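Local coordinates for uncharacterized protein CPE2226 (Clostridium perfringens, PDB 3O6U) that is of unknown function but possibly binds flavin mononucleotide through an FMN-binding domain, at residues Y7-A12 / K99-K104; K36-N41 / E68-L73; L23-S28 / K104-A109. One frame throughout, in Å; residues are numbered along the deposited sequence.

Contact 1 (Y7-A12 / K99-K104); sequences YTVETA and KKLAEK
Leu101 CD2 stands squarely over one face of the peptide joining Glu10 to Thr11, 4.3 Å from Glu10 C, while the edges of the backbone here are taken up by the sheet: backbone hydrogen bonds tie Glu10 to Thr117 and Val119 of strand 117-119, and Thr11 to Ala21 of strand 19-27. A second flat group, the peptide carbonyl of Leu101, receives Val9 CG1 obliquely from the strand side, with the methyl 3.6 Å from Leu101 O and well out of the peptide plane. The Tyr7 ring lies beyond this segment of helix and rests on its next turns, at Val105 and Ala109.

Val9 and Leu101 carry the contact. Val9 CG1 is wedged against Leu101 CB and CD2, 3.6 Å from CD2. Its torsion (chi1 76°) tucks CG1 between backbone N and carbonyl carbon and sets CG2 anti to N, so the two methyls divide the work: CG1 meets Leu101, and CG2 faces Lys104 CG at 4.1 Å. Lys104 offers only the root of its chain, which then bends at chi2 (63°) and carries the amine away from the strand. Thr11 CG2 closes over Leu101 CD2 at 4.4 Å; the Thr11 hydroxyl turns instead to Ala21 N. No hydrogen bond crosses between the two segments, so the join is made by apolar packing, backed by Val119 against Leu101 and Lys104.

Strand and helix run largely antiparallel, at 140°, their axes 8.4 Å apart. Such packing of helix 92-111 across strand 5-11, with Val9 facing it and Glu10 turned to the other side, is characteristic of a two-layer alpha/beta arrangement, here in the core of an FMN-binding-type domain.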
ATOM      1  N   TYR A   7      -3.674  -9.216   7.695  1.00 17.74           N
ATOM      2  CA  TYR A   7      -3.489  -7.939   8.374  1.00 19.02           C
ATOM      3  C   TYR A   7      -3.750  -6.810   7.388  1.00 23.41           C
ATOM      4  O   TYR A   7      -3.377  -6.864   6.221  1.00 19.77           O
ATOM      5  CB  TYR A   7      -2.087  -7.831   8.995  1.00 17.11           C
ATOM      6  CG  TYR A   7      -1.710  -9.044   9.805  1.00 18.49           C
ATOM      7  CD1 TYR A   7      -1.884  -9.087  11.179  1.00 27.03           C
ATOM      8  CD2 TYR A   7      -1.210 -10.169   9.174  1.00 28.99           C
ATOM      9  CE1 TYR A   7      -1.554 -10.229  11.898  1.00 35.50           C
ATOM     10  CE2 TYR A   7      -0.885 -11.300   9.871  1.00 33.90           C
ATOM     11  CZ  TYR A   7      -1.058 -11.337  11.231  1.00 32.91           C
ATOM     12  OH  TYR A   7      -0.735 -12.493  11.903  1.00 41.11           O
ATOM     13  N   THR A   8      -4.435  -5.797   7.891  1.00 24.94           N
ATOM     14  CA  THR A   8      -4.816  -4.648   7.112  1.00 12.78           C
ATOM     15  C   THR A   8      -4.468  -3.370   7.849  1.00 22.22           C
ATOM     16  O   THR A   8      -4.727  -3.223   9.048  1.00 12.84           O
ATOM     17  CB  THR A   8      -6.346  -4.649   6.860  1.00 27.60           C
ATOM     18  OG1 THR A   8      -6.672  -5.679   5.922  1.00 35.73           O
ATOM     19  CG2 THR A   8      -6.834  -3.279   6.323  1.00 18.47           C
ATOM     20  N   VAL A   9      -3.857  -2.450   7.127  1.00 21.50           N
ATOM     21  CA  VAL A   9      -3.562  -1.158   7.694  1.00 19.31           C
ATOM     22  C   VAL A   9      -4.089  -0.113   6.706  1.00 21.88           C
ATOM     23  O   VAL A   9      -4.152  -0.357   5.503  1.00 28.12           O
ATOM     24  CB  VAL A   9      -2.057  -1.005   7.960  1.00 20.42           C
ATOM     25  CG1 VAL A   9      -1.308  -0.751   6.687  1.00 13.03           C
ATOM     26  CG2 VAL A   9      -1.839   0.069   8.933  1.00 33.95           C
ATOM     27  N   GLU A  10      -4.470   1.044   7.231  1.00 23.60           N
ATOM     28  CA  GLU A  10      -5.036   2.119   6.437  1.00 10.44           C
ATOM     29  C   GLU A  10      -4.643   3.481   6.983  1.00 27.77           C
ATOM     30  O   GLU A  10      -4.487   3.628   8.189  1.00 26.35           O
ATOM     31  CB  GLU A  10      -6.550   2.000   6.476  1.00 15.53           C
ATOM     32  CG  GLU A  10      -7.268   3.170   5.872  1.00 29.93           C
ATOM     33  CD  GLU A  10      -8.750   2.915   5.763  1.00 49.18           C
ATOM     34  OE1 GLU A  10      -9.111   1.813   5.294  1.00 57.60           O
ATOM     35  OE2 GLU A  10      -9.548   3.806   6.137  1.00 59.21           O
ATOM     36  N   THR A  11      -4.474   4.471   6.101  1.00 20.37           N
ATOM     37  CA  THR A  11      -4.146   5.833   6.529  1.00 22.85           C
ATOM     38  C   THR A  11      -5.307   6.396   7.352  1.00 24.70           C
ATOM     39  O   THR A  11      -6.463   6.227   6.989  1.00 28.77           O
ATOM     40  CB  THR A  11      -3.873   6.767   5.329  1.00 16.90           C
ATOM     41  OG1 THR A  11      -4.945   6.681   4.384  1.00 20.55           O
ATOM     42  CG2 THR A  11      -2.573   6.388   4.644  1.00 15.25           C
ATOM     43  N   ALA A  12      -4.989   7.080   8.446  1.00 26.47           N
ATOM     44  CA  ALA A  12      -6.006   7.611   9.356  1.00 25.75           C
ATOM     45  C   ALA A  12      -6.963   8.605   8.730  1.00 30.68           C
ATOM     46  O   ALA A  12      -8.133   8.687   9.114  1.00 31.22           O
ATOM     47  CB  ALA A  12      -5.336   8.232  10.566  1.00 22.49           C
ATOM     48  N   LYS A  99       5.634   2.315   1.900  1.00 30.19           N
ATOM     49  CA  LYS A  99       6.640   1.828   2.835  1.00 32.72           C
ATOM     50  C   LYS A  99       6.216   2.000   4.285  1.00 27.78           C
ATOM     51  O   LYS A  99       6.390   1.076   5.075  1.00 26.82           O
ATOM     52  CB  LYS A  99       8.015   2.481   2.560  1.00 35.69           C
ATOM     53  CG  LYS A  99       8.620   2.012   1.216  1.00 49.29           C
ATOM     54  CD  LYS A  99       9.938   2.696   0.842  1.00 50.00           C
ATOM     55  CE  LYS A  99      11.055   2.327   1.806  1.00 54.72           C
ATOM     56  NZ  LYS A  99      12.408   2.562   1.234  1.00 60.47           N
ATOM     57  N   LYS A 100       5.619   3.141   4.640  1.00 25.51           N
ATOM     58  CA  LYS A 100       5.176   3.342   6.033  1.00 34.31           C
ATOM     59  C   LYS A 100       4.088   2.332   6.452  1.00 33.19           C
ATOM     60  O   LYS A 100       4.154   1.755   7.542  1.00 29.84           O
ATOM     61  CB  LYS A 100       4.700   4.784   6.258  1.00 37.01           C
ATOM     62  CG  LYS A 100       5.836   5.832   6.213  1.00 52.65           C
ATOM     63  CD  LYS A 100       5.315   7.248   6.481  1.00 62.65           C
ATOM     64  CE  LYS A 100       6.416   8.320   6.391  1.00 64.46           C
ATOM     65  NZ  LYS A 100       6.458   9.015   5.065  1.00 66.45           N
ATOM     66  N   LEU A 101       3.105   2.111   5.577  1.00 26.64           N
ATOM     67  CA  LEU A 101       2.035   1.133   5.812  1.00 20.26           C
ATOM     68  C   LEU A 101       2.636  -0.288   5.926  1.00 21.99           C
ATOM     69  O   LEU A 101       2.230  -1.068   6.795  1.00 22.25           O
ATOM     70  CB  LEU A 101       0.994   1.212   4.684  1.00 19.71           C
ATOM     71  CG  LEU A 101       0.166   2.509   4.631  1.00 22.74           C
ATOM     72  CD1 LEU A 101      -0.783   2.509   3.444  1.00 28.39           C
ATOM     73  CD2 LEU A 101      -0.600   2.653   5.913  1.00 23.17           C
ATOM     74  N   ALA A 102       3.588  -0.639   5.064  1.00 18.95           N
ATOM     75  CA  ALA A 102       4.257  -1.941   5.195  1.00 24.94           C
ATOM     76  C   ALA A 102       4.979  -2.077   6.561  1.00 30.98           C
ATOM     77  O   ALA A 102       4.880  -3.130   7.201  1.00 32.28           O
ATOM     78  CB  ALA A 102       5.254  -2.145   4.061  1.00 15.18           C
ATOM     79  N   GLU A 103       5.694  -1.042   7.017  1.00 27.73           N
ATOM     80  CA  GLU A 103       6.362  -1.135   8.315  1.00 33.75           C
ATOM     81  C   GLU A 103       5.319  -1.426   9.395  1.00 29.40           C
ATOM     82  O   GLU A 103       5.499  -2.340  10.200  1.00 28.65           O
ATOM     83  CB  GLU A 103       7.122   0.168   8.651  1.00 41.86           C
ATOM     84  CG  GLU A 103       8.173   0.531   7.597  1.00 63.31           C
ATOM     85  CD  GLU A 103       8.800   1.916   7.778  1.00 76.61           C
ATOM     86  OE1 GLU A 103       8.756   2.468   8.903  1.00 72.04           O
ATOM     87  OE2 GLU A 103       9.358   2.440   6.782  1.00 78.08           O
ATOM     88  N   LYS A 104       4.209  -0.693   9.393  1.00 22.79           N
ATOM     89  CA  LYS A 104       3.208  -0.915  10.416  1.00 24.13           C
ATOM     90  C   LYS A 104       2.458  -2.233  10.285  1.00 25.44           C
ATOM     91  O   LYS A 104       2.198  -2.879  11.298  1.00 33.53           O
ATOM     92  CB  LYS A 104       2.218   0.249  10.472  1.00 24.36           C
ATOM     93  CG  LYS A 104       1.263   0.124  11.654  1.00 44.84           C
ATOM     94  CD  LYS A 104       2.031   0.187  12.974  1.00 57.24           C
ATOM     95  CE  LYS A 104       1.090   0.206  14.178  1.00 67.43           C
ATOM     96  NZ  LYS A 104       1.820   0.363  15.482  1.00 72.22           N
TER

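Contact 2 (K36-N41 / E68-L73); sequences KYNEFN and EYEPQL
Glu70 reaches from helix 66-80 to the backbone of strand 32-41, a polar join in the helix-on-sheet layering of this alpha/beta domain. Its CG lies anti to the carbonyl carbon (chi1 -65°) and the chain is extended beyond, which carries OE2 to Glu39 N at 2.9 Å; the N-H comes in from above the carboxylate plane. On the way, Glu70 CG passes the edge of the Tyr37 ring, 3.8 Å from Tyr37 CD2, and Leu73 CD1 approaches Tyr37 CE2 obliquely.

Glu39 is likewise extended, and its carboxylate lies between two tyrosines. Tyr37 OH donates to the anti lone pair of Glu39 OE2 at 2.9 Å, while Tyr69 is swung toward the other oxygen by a chi1 of 66°. The two carboxylates stand nearly perpendicular, with Glu39 OE1 3.9 Å from Glu70 OE2; their like charges are probably offset by Lys48, which salt-bridges Glu39, and Arg49, which salt-bridges Glu70. Ser94 is also hydrogen-bonded to Glu39 OE2. Tyr69 OH donates to Glu39 OE1 on its syn side at 2.6 Å, 23° out of the carboxylate plane.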
ATOM      1  N   LYS A  36      -2.079  -6.590  -1.015  1.00 31.67           N
ATOM      2  CA  LYS A  36      -3.030  -5.735  -1.749  1.00 28.74           C
ATOM      3  C   LYS A  36      -2.951  -4.276  -1.317  1.00 21.62           C
ATOM      4  O   LYS A  36      -3.258  -3.925  -0.178  1.00 24.41           O
ATOM      5  CB  LYS A  36      -4.478  -6.254  -1.599  1.00 22.67           C
ATOM      6  CG  LYS A  36      -5.509  -5.508  -2.480  1.00 40.38           C
ATOM      7  CD  LYS A  36      -6.638  -6.433  -2.979  1.00 57.37           C
ATOM      8  CE  LYS A  36      -8.056  -5.876  -2.734  1.00 59.77           C
ATOM      9  NZ  LYS A  36      -8.384  -4.597  -3.448  1.00 59.78           N
ATOM     10  N   TYR A  37      -2.522  -3.416  -2.231  1.00 22.74           N
ATOM     11  CA  TYR A  37      -2.395  -2.004  -1.896  1.00 24.90           C
ATOM     12  C   TYR A  37      -3.209  -1.101  -2.813  1.00 27.62           C
ATOM     13  O   TYR A  37      -3.070  -1.154  -4.028  1.00 32.37           O
ATOM     14  CB  TYR A  37      -0.911  -1.585  -1.931  1.00 24.86           C
ATOM     15  CG  TYR A  37      -0.669  -0.099  -1.792  1.00 25.79           C
ATOM     16  CD1 TYR A  37      -0.688   0.518  -0.544  1.00 24.96           C
ATOM     17  CD2 TYR A  37      -0.419   0.692  -2.912  1.00 26.20           C
ATOM     18  CE1 TYR A  37      -0.465   1.891  -0.412  1.00 27.08           C
ATOM     19  CE2 TYR A  37      -0.200   2.063  -2.792  1.00 30.44           C
ATOM     20  CZ  TYR A  37      -0.219   2.655  -1.540  1.00 31.08           C
ATOM     21  OH  TYR A  37       0.005   4.006  -1.410  1.00 23.40           O
ATOM     22  N   ASN A  38      -4.045  -0.263  -2.214  1.00 25.02           N
ATOM     23  CA  ASN A  38      -4.863   0.660  -2.968  1.00 11.90           C
ATOM     24  C   ASN A  38      -4.982   2.060  -2.406  1.00 20.13           C
ATOM     25  O   ASN A  38      -5.239   2.237  -1.210  1.00 19.95           O
ATOM     26  CB  ASN A  38      -6.306   0.147  -3.080  1.00  9.75           C
ATOM     27  CG  ASN A  38      -6.441  -1.052  -3.969  1.00 23.97           C
ATOM     28  OD1 ASN A  38      -6.369  -0.944  -5.193  1.00 26.59           O
ATOM     29  ND2 ASN A  38      -6.629  -2.210  -3.364  1.00 19.51           N
ATOM     30  N   GLU A  39      -4.754   3.044  -3.276  1.00 20.19           N
ATOM     31  CA  GLU A  39      -5.058   4.432  -2.942  1.00 19.76           C
ATOM     32  C   GLU A  39      -6.532   4.532  -3.425  1.00 17.48           C
ATOM     33  O   GLU A  39      -6.930   3.905  -4.404  1.00 24.50           O
ATOM     34  CB  GLU A  39      -4.127   5.390  -3.653  1.00 20.00           C
ATOM     35  CG  GLU A  39      -2.693   5.215  -3.114  1.00 23.51           C
ATOM     36  CD  GLU A  39      -1.624   5.828  -4.003  1.00 33.19           C
ATOM     37  OE1 GLU A  39      -1.975   6.417  -5.048  1.00 37.21           O
ATOM     38  OE2 GLU A  39      -0.425   5.723  -3.653  1.00 30.54           O
ATOM     39  N   PHE A  40      -7.342   5.298  -2.720  1.00 24.16           N
ATOM     40  CA  PHE A  40      -8.767   5.312  -3.033  1.00 24.86           C
ATOM     41  C   PHE A  40      -9.473   6.476  -2.374  1.00 30.48           C
ATOM     42  O   PHE A  40      -9.001   7.042  -1.395  1.00 28.36           O
ATOM     43  CB  PHE A  40      -9.390   3.973  -2.574  1.00 17.31           C
ATOM     44  CG  PHE A  40      -9.436   3.794  -1.072  1.00 22.82           C
ATOM     45  CD1 PHE A  40     -10.586   4.128  -0.351  1.00 17.47           C
ATOM     46  CD2 PHE A  40      -8.334   3.297  -0.377  1.00 23.71           C
ATOM     47  CE1 PHE A  40     -10.640   3.967   1.044  1.00 16.95           C
ATOM     48  CE2 PHE A  40      -8.382   3.137   1.010  1.00 30.16           C
ATOM     49  CZ  PHE A  40      -9.537   3.476   1.720  1.00 22.02           C
ATOM     50  N   ASN A  41     -10.628   6.818  -2.911  1.00 28.15           N
ATOM     51  CA  ASN A  41     -11.351   7.960  -2.399  1.00 26.33           C
ATOM     52  C   ASN A  41     -12.033   7.616  -1.084  1.00 29.20           C
ATOM     53  O   ASN A  41     -12.857   6.701  -1.019  1.00 19.35           O
ATOM     54  CB  ASN A  41     -12.337   8.437  -3.476  1.00 13.08           C
ATOM     55  CG  ASN A  41     -13.147   9.631  -3.046  1.00 30.34           C
ATOM     56  OD1 ASN A  41     -14.158   9.494  -2.355  1.00 34.76           O
ATOM     57  ND2 ASN A  41     -12.706  10.819  -3.444  1.00 32.25           N
ATOM     58  N   GLU A  68      -0.023   1.045 -12.713  1.00 28.30           N
ATOM     59  CA  GLU A  68       1.285   0.416 -12.781  1.00 30.75           C
ATOM     60  C   GLU A  68       1.994   0.328 -11.406  1.00 32.33           C
ATOM     61  O   GLU A  68       2.420  -0.763 -11.012  1.00 37.74           O
ATOM     62  CB  GLU A  68       2.212   1.188 -13.729  1.00 46.47           C
ATOM     63  CG  GLU A  68       1.485   1.736 -14.940  1.00 71.48           C
ATOM     64  CD  GLU A  68       2.410   2.171 -16.062  1.00 93.53           C
ATOM     65  OE1 GLU A  68       3.055   3.237 -15.936  1.00 92.43           O
ATOM     66  OE2 GLU A  68       2.492   1.435 -17.074  1.00107.73           O
ATOM     67  N   TYR A  69       2.110   1.437 -10.664  1.00 29.69           N
ATOM     68  CA  TYR A  69       2.886   1.352  -9.432  1.00 35.34           C
ATOM     69  C   TYR A  69       2.318   0.533  -8.301  1.00 30.79           C
ATOM     70  O   TYR A  69       3.098  -0.097  -7.577  1.00 30.12           O
ATOM     71  CB  TYR A  69       3.367   2.751  -8.913  1.00 21.12           C
ATOM     72  CG  TYR A  69       2.332   3.749  -8.433  1.00 25.28           C
ATOM     73  CD1 TYR A  69       1.551   3.512  -7.301  1.00 28.27           C
ATOM     74  CD2 TYR A  69       2.169   4.967  -9.090  1.00 29.06           C
ATOM     75  CE1 TYR A  69       0.630   4.467  -6.858  1.00 19.81           C
ATOM     76  CE2 TYR A  69       1.267   5.901  -8.656  1.00 25.75           C
ATOM     77  CZ  TYR A  69       0.503   5.653  -7.550  1.00 27.59           C
ATOM     78  OH  TYR A  69      -0.422   6.597  -7.183  1.00 30.00           O
ATOM     79  N   GLU A  70       0.990   0.457  -8.178  1.00 24.75           N
ATOM     80  CA  GLU A  70       0.428  -0.284  -7.051  1.00 22.55           C
ATOM     81  C   GLU A  70       0.686  -1.757  -7.149  1.00 30.58           C
ATOM     82  O   GLU A  70       1.046  -2.385  -6.162  1.00 34.38           O
ATOM     83  CB  GLU A  70      -1.073   0.014  -6.858  1.00 15.06           C
ATOM     84  CG  GLU A  70      -1.345   1.466  -6.474  1.00 18.94           C
ATOM     85  CD  GLU A  70      -2.811   1.739  -6.256  1.00 23.62           C
ATOM     86  OE1 GLU A  70      -3.633   0.916  -6.727  1.00 31.78           O
ATOM     87  OE2 GLU A  70      -3.141   2.767  -5.629  1.00 26.57           O
ATOM     88  N   PRO A  71       0.511  -2.341  -8.346  1.00 34.74           N
ATOM     89  CA  PRO A  71       0.788  -3.777  -8.403  1.00 33.84           C
ATOM     90  C   PRO A  71       2.295  -4.016  -8.265  1.00 30.37           C
ATOM     91  O   PRO A  71       2.708  -5.059  -7.765  1.00 36.55           O
ATOM     92  CB  PRO A  71       0.237  -4.199  -9.760  1.00 31.26           C
ATOM     93  CG  PRO A  71      -0.710  -3.083 -10.158  1.00 35.90           C
ATOM     94  CD  PRO A  71      -0.088  -1.848  -9.593  1.00 33.33           C
ATOM     95  N   GLN A  72       3.125  -3.066  -8.692  1.00 32.46           N
ATOM     96  CA  GLN A  72       4.569  -3.238  -8.520  1.00 32.45           C
ATOM     97  C   GLN A  72       4.957  -3.252  -7.047  1.00 40.34           C
ATOM     98  O   GLN A  72       5.714  -4.130  -6.610  1.00 43.30           O
ATOM     99  CB  GLN A  72       5.351  -2.148  -9.258  1.00 31.67           C
ATOM    100  CG  GLN A  72       5.337  -2.400 -10.758  1.00 49.46           C
ATOM    101  CD  GLN A  72       6.055  -1.346 -11.568  1.00 55.22           C
ATOM    102  OE1 GLN A  72       7.044  -0.763 -11.120  1.00 52.24           O
ATOM    103  NE2 GLN A  72       5.574  -1.113 -12.789  1.00 61.25           N
ATOM    104  N   LEU A  73       4.417  -2.303  -6.280  1.00 27.68           N
ATOM    105  CA  LEU A  73       4.718  -2.204  -4.858  1.00 25.31           C
ATOM    106  C   LEU A  73       4.312  -3.487  -4.144  1.00 28.79           C
ATOM    107  O   LEU A  73       5.038  -3.993  -3.269  1.00 22.92           O
ATOM    108  CB  LEU A  73       4.001  -0.983  -4.270  1.00 26.55           C
ATOM    109  CG  LEU A  73       4.514   0.338  -4.855  1.00 23.15           C
ATOM    110  CD1 LEU A  73       3.559   1.458  -4.555  1.00 28.65           C
ATOM    111  CD2 LEU A  73       5.886   0.644  -4.290  1.00 24.77           C
TER
HETATM  112  O   HOH W   1      -5.869   2.147  -6.175  1.00 28.53           O

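Contact 3 (L23-S28 / K104-A109); sequences LSIKVS and KVLKNA
Val105 is the bump of this contact, and the hollow it fills lies between Leu23 and Ile25, two residues that face the helix from alternate positions of one strand. Its CG1 sits equally close to both walls, 3.8 Å from Leu23 CD2 and 3.8 Å from Ile25 CD1. The other methyl, CG2, slides along the shank of the isoleucine, 4.0 Å from Ile25 CG1. Leu23 crosses Val105 at about a right angle, whereas Ile25 and Val105 meet tip to tip. Ile25 gets its length toward the helix from an outstretched chi2 (164°), which carries CD1 up to Val105 and brings it within 4.3 Å of Leu106 CD2, the next side chain along the helix.

Strand 19-27 has strands 5-11 and 32-41 on its two sides in an antiparallel meander, and helix 92-111 packs on this sheet, its segment 104-109 running at 34° to strand residues 23-27. Because the two run in roughly the same direction, the pairs step along together: Leu23 faces Val105 at one end and Val27 faces Ala109 at the other. There the helix surface is shallow, and Val27 CG2 settles 4.2 Å from Ala109 CB. Neighbours complete the walls: Val9 of strand 5-11 presses on Val105, Phe98 and Leu101 border Leu23, and Leu2 touches both Val27 and Ala109.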
ATOM      1  N   LEU A  23      -3.350  -1.087   2.863  1.00 22.21           N
ATOM      2  CA  LEU A  23      -2.472  -2.196   2.553  1.00 17.13           C
ATOM      3  C   LEU A  23      -2.947  -3.450   3.284  1.00 27.00           C
ATOM      4  O   LEU A  23      -3.111  -3.438   4.511  1.00 23.43           O
ATOM      5  CB  LEU A  23      -1.025  -1.910   2.965  1.00  9.31           C
ATOM      6  CG  LEU A  23      -0.038  -3.085   2.867  1.00 22.27           C
ATOM      7  CD1 LEU A  23      -0.005  -3.648   1.443  1.00 25.44           C
ATOM      8  CD2 LEU A  23       1.353  -2.612   3.299  1.00 22.93           C
ATOM      9  N   SER A  24      -3.211  -4.512   2.523  1.00 20.22           N
ATOM     10  CA  SER A  24      -3.559  -5.782   3.135  1.00 19.53           C
ATOM     11  C   SER A  24      -2.504  -6.812   2.788  1.00 29.67           C
ATOM     12  O   SER A  24      -1.933  -6.790   1.695  1.00 26.94           O
ATOM     13  CB  SER A  24      -4.906  -6.328   2.654  1.00 23.02           C
ATOM     14  OG  SER A  24      -5.951  -5.771   3.413  1.00 32.48           O
ATOM     15  N   ILE A  25      -2.230  -7.693   3.743  1.00 22.21           N
ATOM     16  CA  ILE A  25      -1.327  -8.782   3.469  1.00 29.69           C
ATOM     17  C   ILE A  25      -1.869 -10.086   4.040  1.00 34.82           C
ATOM     18  O   ILE A  25      -2.772 -10.109   4.889  1.00 35.18           O
ATOM     19  CB  ILE A  25       0.134  -8.555   4.022  1.00 28.74           C
ATOM     20  CG1 ILE A  25       0.134  -8.350   5.542  1.00 25.93           C
ATOM     21  CG2 ILE A  25       0.784  -7.384   3.293  1.00 26.43           C
ATOM     22  CD1 ILE A  25       1.521  -8.523   6.153  1.00 21.54           C
ATOM     23  N   LYS A  26      -1.367 -11.179   3.492  1.00 31.97           N
ATOM     24  CA  LYS A  26      -1.711 -12.480   4.025  1.00 31.20           C
ATOM     25  C   LYS A  26      -0.341 -13.121   4.320  1.00 27.26           C
ATOM     26  O   LYS A  26       0.602 -13.042   3.524  1.00 28.44           O
ATOM     27  CB  LYS A  26      -2.557 -13.314   3.043  1.00 26.34           C
ATOM     28  CG  LYS A  26      -2.979 -14.688   3.573  1.00 38.93           C
ATOM     29  CD  LYS A  26      -3.819 -15.484   2.548  1.00 38.39           C
ATOM     30  CE  LYS A  26      -5.202 -14.881   2.329  1.00 39.50           C
ATOM     31  NZ  LYS A  26      -6.071 -14.966   3.539  1.00 41.22           N
ATOM     32  N   VAL A  27      -0.233 -13.696   5.507  1.00 22.64           N
ATOM     33  CA  VAL A  27       1.001 -14.334   5.936  1.00 26.46           C
ATOM     34  C   VAL A  27       0.696 -15.810   6.146  1.00 23.54           C
ATOM     35  O   VAL A  27      -0.216 -16.169   6.891  1.00 34.81           O
ATOM     36  CB  VAL A  27       1.529 -13.710   7.273  1.00 36.17           C
ATOM     37  CG1 VAL A  27       2.835 -14.387   7.670  1.00 33.46           C
ATOM     38  CG2 VAL A  27       1.719 -12.177   7.139  1.00 14.81           C
ATOM     39  N   SER A  28       1.459 -16.668   5.491  1.00 30.82           N
ATOM     40  CA  SER A  28       1.238 -18.106   5.597  1.00 24.92           C
ATOM     41  C   SER A  28       2.548 -18.824   5.776  1.00 29.99           C
ATOM     42  O   SER A  28       3.411 -18.752   4.911  1.00 35.50           O
ATOM     43  CB  SER A  28       0.561 -18.642   4.336  1.00 31.07           C
ATOM     44  OG  SER A  28       0.429 -20.054   4.402  1.00 44.56           O
ATOM     45  N   LYS A 104       4.209  -0.693   9.393  1.00 22.79           N
ATOM     46  CA  LYS A 104       3.208  -0.915  10.416  1.00 24.13           C
ATOM     47  C   LYS A 104       2.458  -2.233  10.285  1.00 25.44           C
ATOM     48  O   LYS A 104       2.198  -2.879  11.298  1.00 33.53           O
ATOM     49  CB  LYS A 104       2.218   0.249  10.472  1.00 24.36           C
ATOM     50  CG  LYS A 104       1.263   0.124  11.654  1.00 44.84           C
ATOM     51  CD  LYS A 104       2.031   0.187  12.974  1.00 57.24           C
ATOM     52  CE  LYS A 104       1.090   0.206  14.178  1.00 67.43           C
ATOM     53  NZ  LYS A 104       1.820   0.363  15.482  1.00 72.22           N
ATOM     54  N   VAL A 105       2.123  -2.660   9.061  1.00 23.06           N
ATOM     55  CA  VAL A 105       1.401  -3.936   8.912  1.00 20.48           C
ATOM     56  C   VAL A 105       2.291  -5.125   9.299  1.00 22.94           C
ATOM     57  O   VAL A 105       1.807  -6.103   9.876  1.00 33.01           O
ATOM     58  CB  VAL A 105       0.768  -4.117   7.462  1.00 19.50           C
ATOM     59  CG1 VAL A 105       1.743  -4.741   6.451  1.00 18.14           C
ATOM     60  CG2 VAL A 105      -0.500  -4.958   7.584  1.00 18.68           C
ATOM     61  N   LEU A 106       3.587  -5.022   9.002  1.00 27.73           N
ATOM     62  CA  LEU A 106       4.556  -6.062   9.352  1.00 28.18           C
ATOM     63  C   LEU A 106       4.775  -6.147  10.869  1.00 38.23           C
ATOM     64  O   LEU A 106       5.051  -7.228  11.385  1.00 40.01           O
ATOM     65  CB  LEU A 106       5.887  -5.814   8.622  1.00 27.91           C
ATOM     66  CG  LEU A 106       5.851  -6.104   7.104  1.00 33.07           C
ATOM     67  CD1 LEU A 106       7.128  -5.646   6.413  1.00 35.91           C
ATOM     68  CD2 LEU A 106       5.642  -7.575   6.879  1.00 34.93           C
ATOM     69  N   LYS A 107       4.666  -5.024  11.583  1.00 32.11           N
ATOM     70  CA  LYS A 107       4.812  -5.079  13.029  1.00 35.80           C
ATOM     71  C   LYS A 107       3.628  -5.861  13.582  1.00 38.76           C
ATOM     72  O   LYS A 107       3.783  -6.671  14.503  1.00 46.30           O
ATOM     73  CB  LYS A 107       4.803  -3.687  13.672  1.00 42.39           C
ATOM     74  CG  LYS A 107       6.139  -2.955  13.628  1.00 55.79           C
ATOM     75  CD  LYS A 107       6.235  -1.935  14.764  1.00 77.74           C
ATOM     76  CE  LYS A 107       4.997  -1.029  14.818  1.00 88.32           C
ATOM     77  NZ  LYS A 107       4.613  -0.626  16.215  1.00 88.95           N
ATOM     78  N   ASN A 108       2.445  -5.615  13.022  1.00 34.22           N
ATOM     79  CA  ASN A 108       1.232  -6.282  13.485  1.00 27.05           C
ATOM     80  C   ASN A 108       1.286  -7.773  13.215  1.00 30.32           C
ATOM     81  O   ASN A 108       0.761  -8.571  13.986  1.00 29.19           O
ATOM     82  CB  ASN A 108      -0.007  -5.657  12.831  1.00 28.46           C
ATOM     83  CG  ASN A 108      -0.255  -4.229  13.295  1.00 32.05           C
ATOM     84  OD1 ASN A 108       0.377  -3.741  14.231  1.00 46.40           O
ATOM     85  ND2 ASN A 108      -1.190  -3.560  12.646  1.00 25.88           N
ATOM     86  N   ALA A 109       1.926  -8.150  12.117  1.00 31.46           N
ATOM     87  CA  ALA A 109       2.071  -9.559  11.786  1.00 29.55           C
ATOM     88  C   ALA A 109       2.932 -10.224  12.858  1.00 38.75           C
ATOM     89  O   ALA A 109       2.684 -11.371  13.225  1.00 48.02           O
ATOM     90  CB  ALA A 109       2.714  -9.715  10.422  1.00 25.55           C
TER

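In the fold
All three contacts join the same sheet to helices packed against it. Contacts 1 and 3 share helix 92-111 and Lys104, with centres about 8 Å apart; their strands, 5-11 and 19-27, are neighbours. Contact 2 uses edge strand 32-41 and the preceding helix 66-80, with its centre about 13 Å from contact 1 and 16 Å from contact 3. It touches contact 1 where Leu101 CD1 meets Tyr37 CE1. Along the chain come the three strands, then helix 66-80, then helix 92-111: the segments of contacts 1 and 3 alternate, and both spans enclose contact 2. The chain thus lays down its meander first and covers it afterwards, making one continuous core.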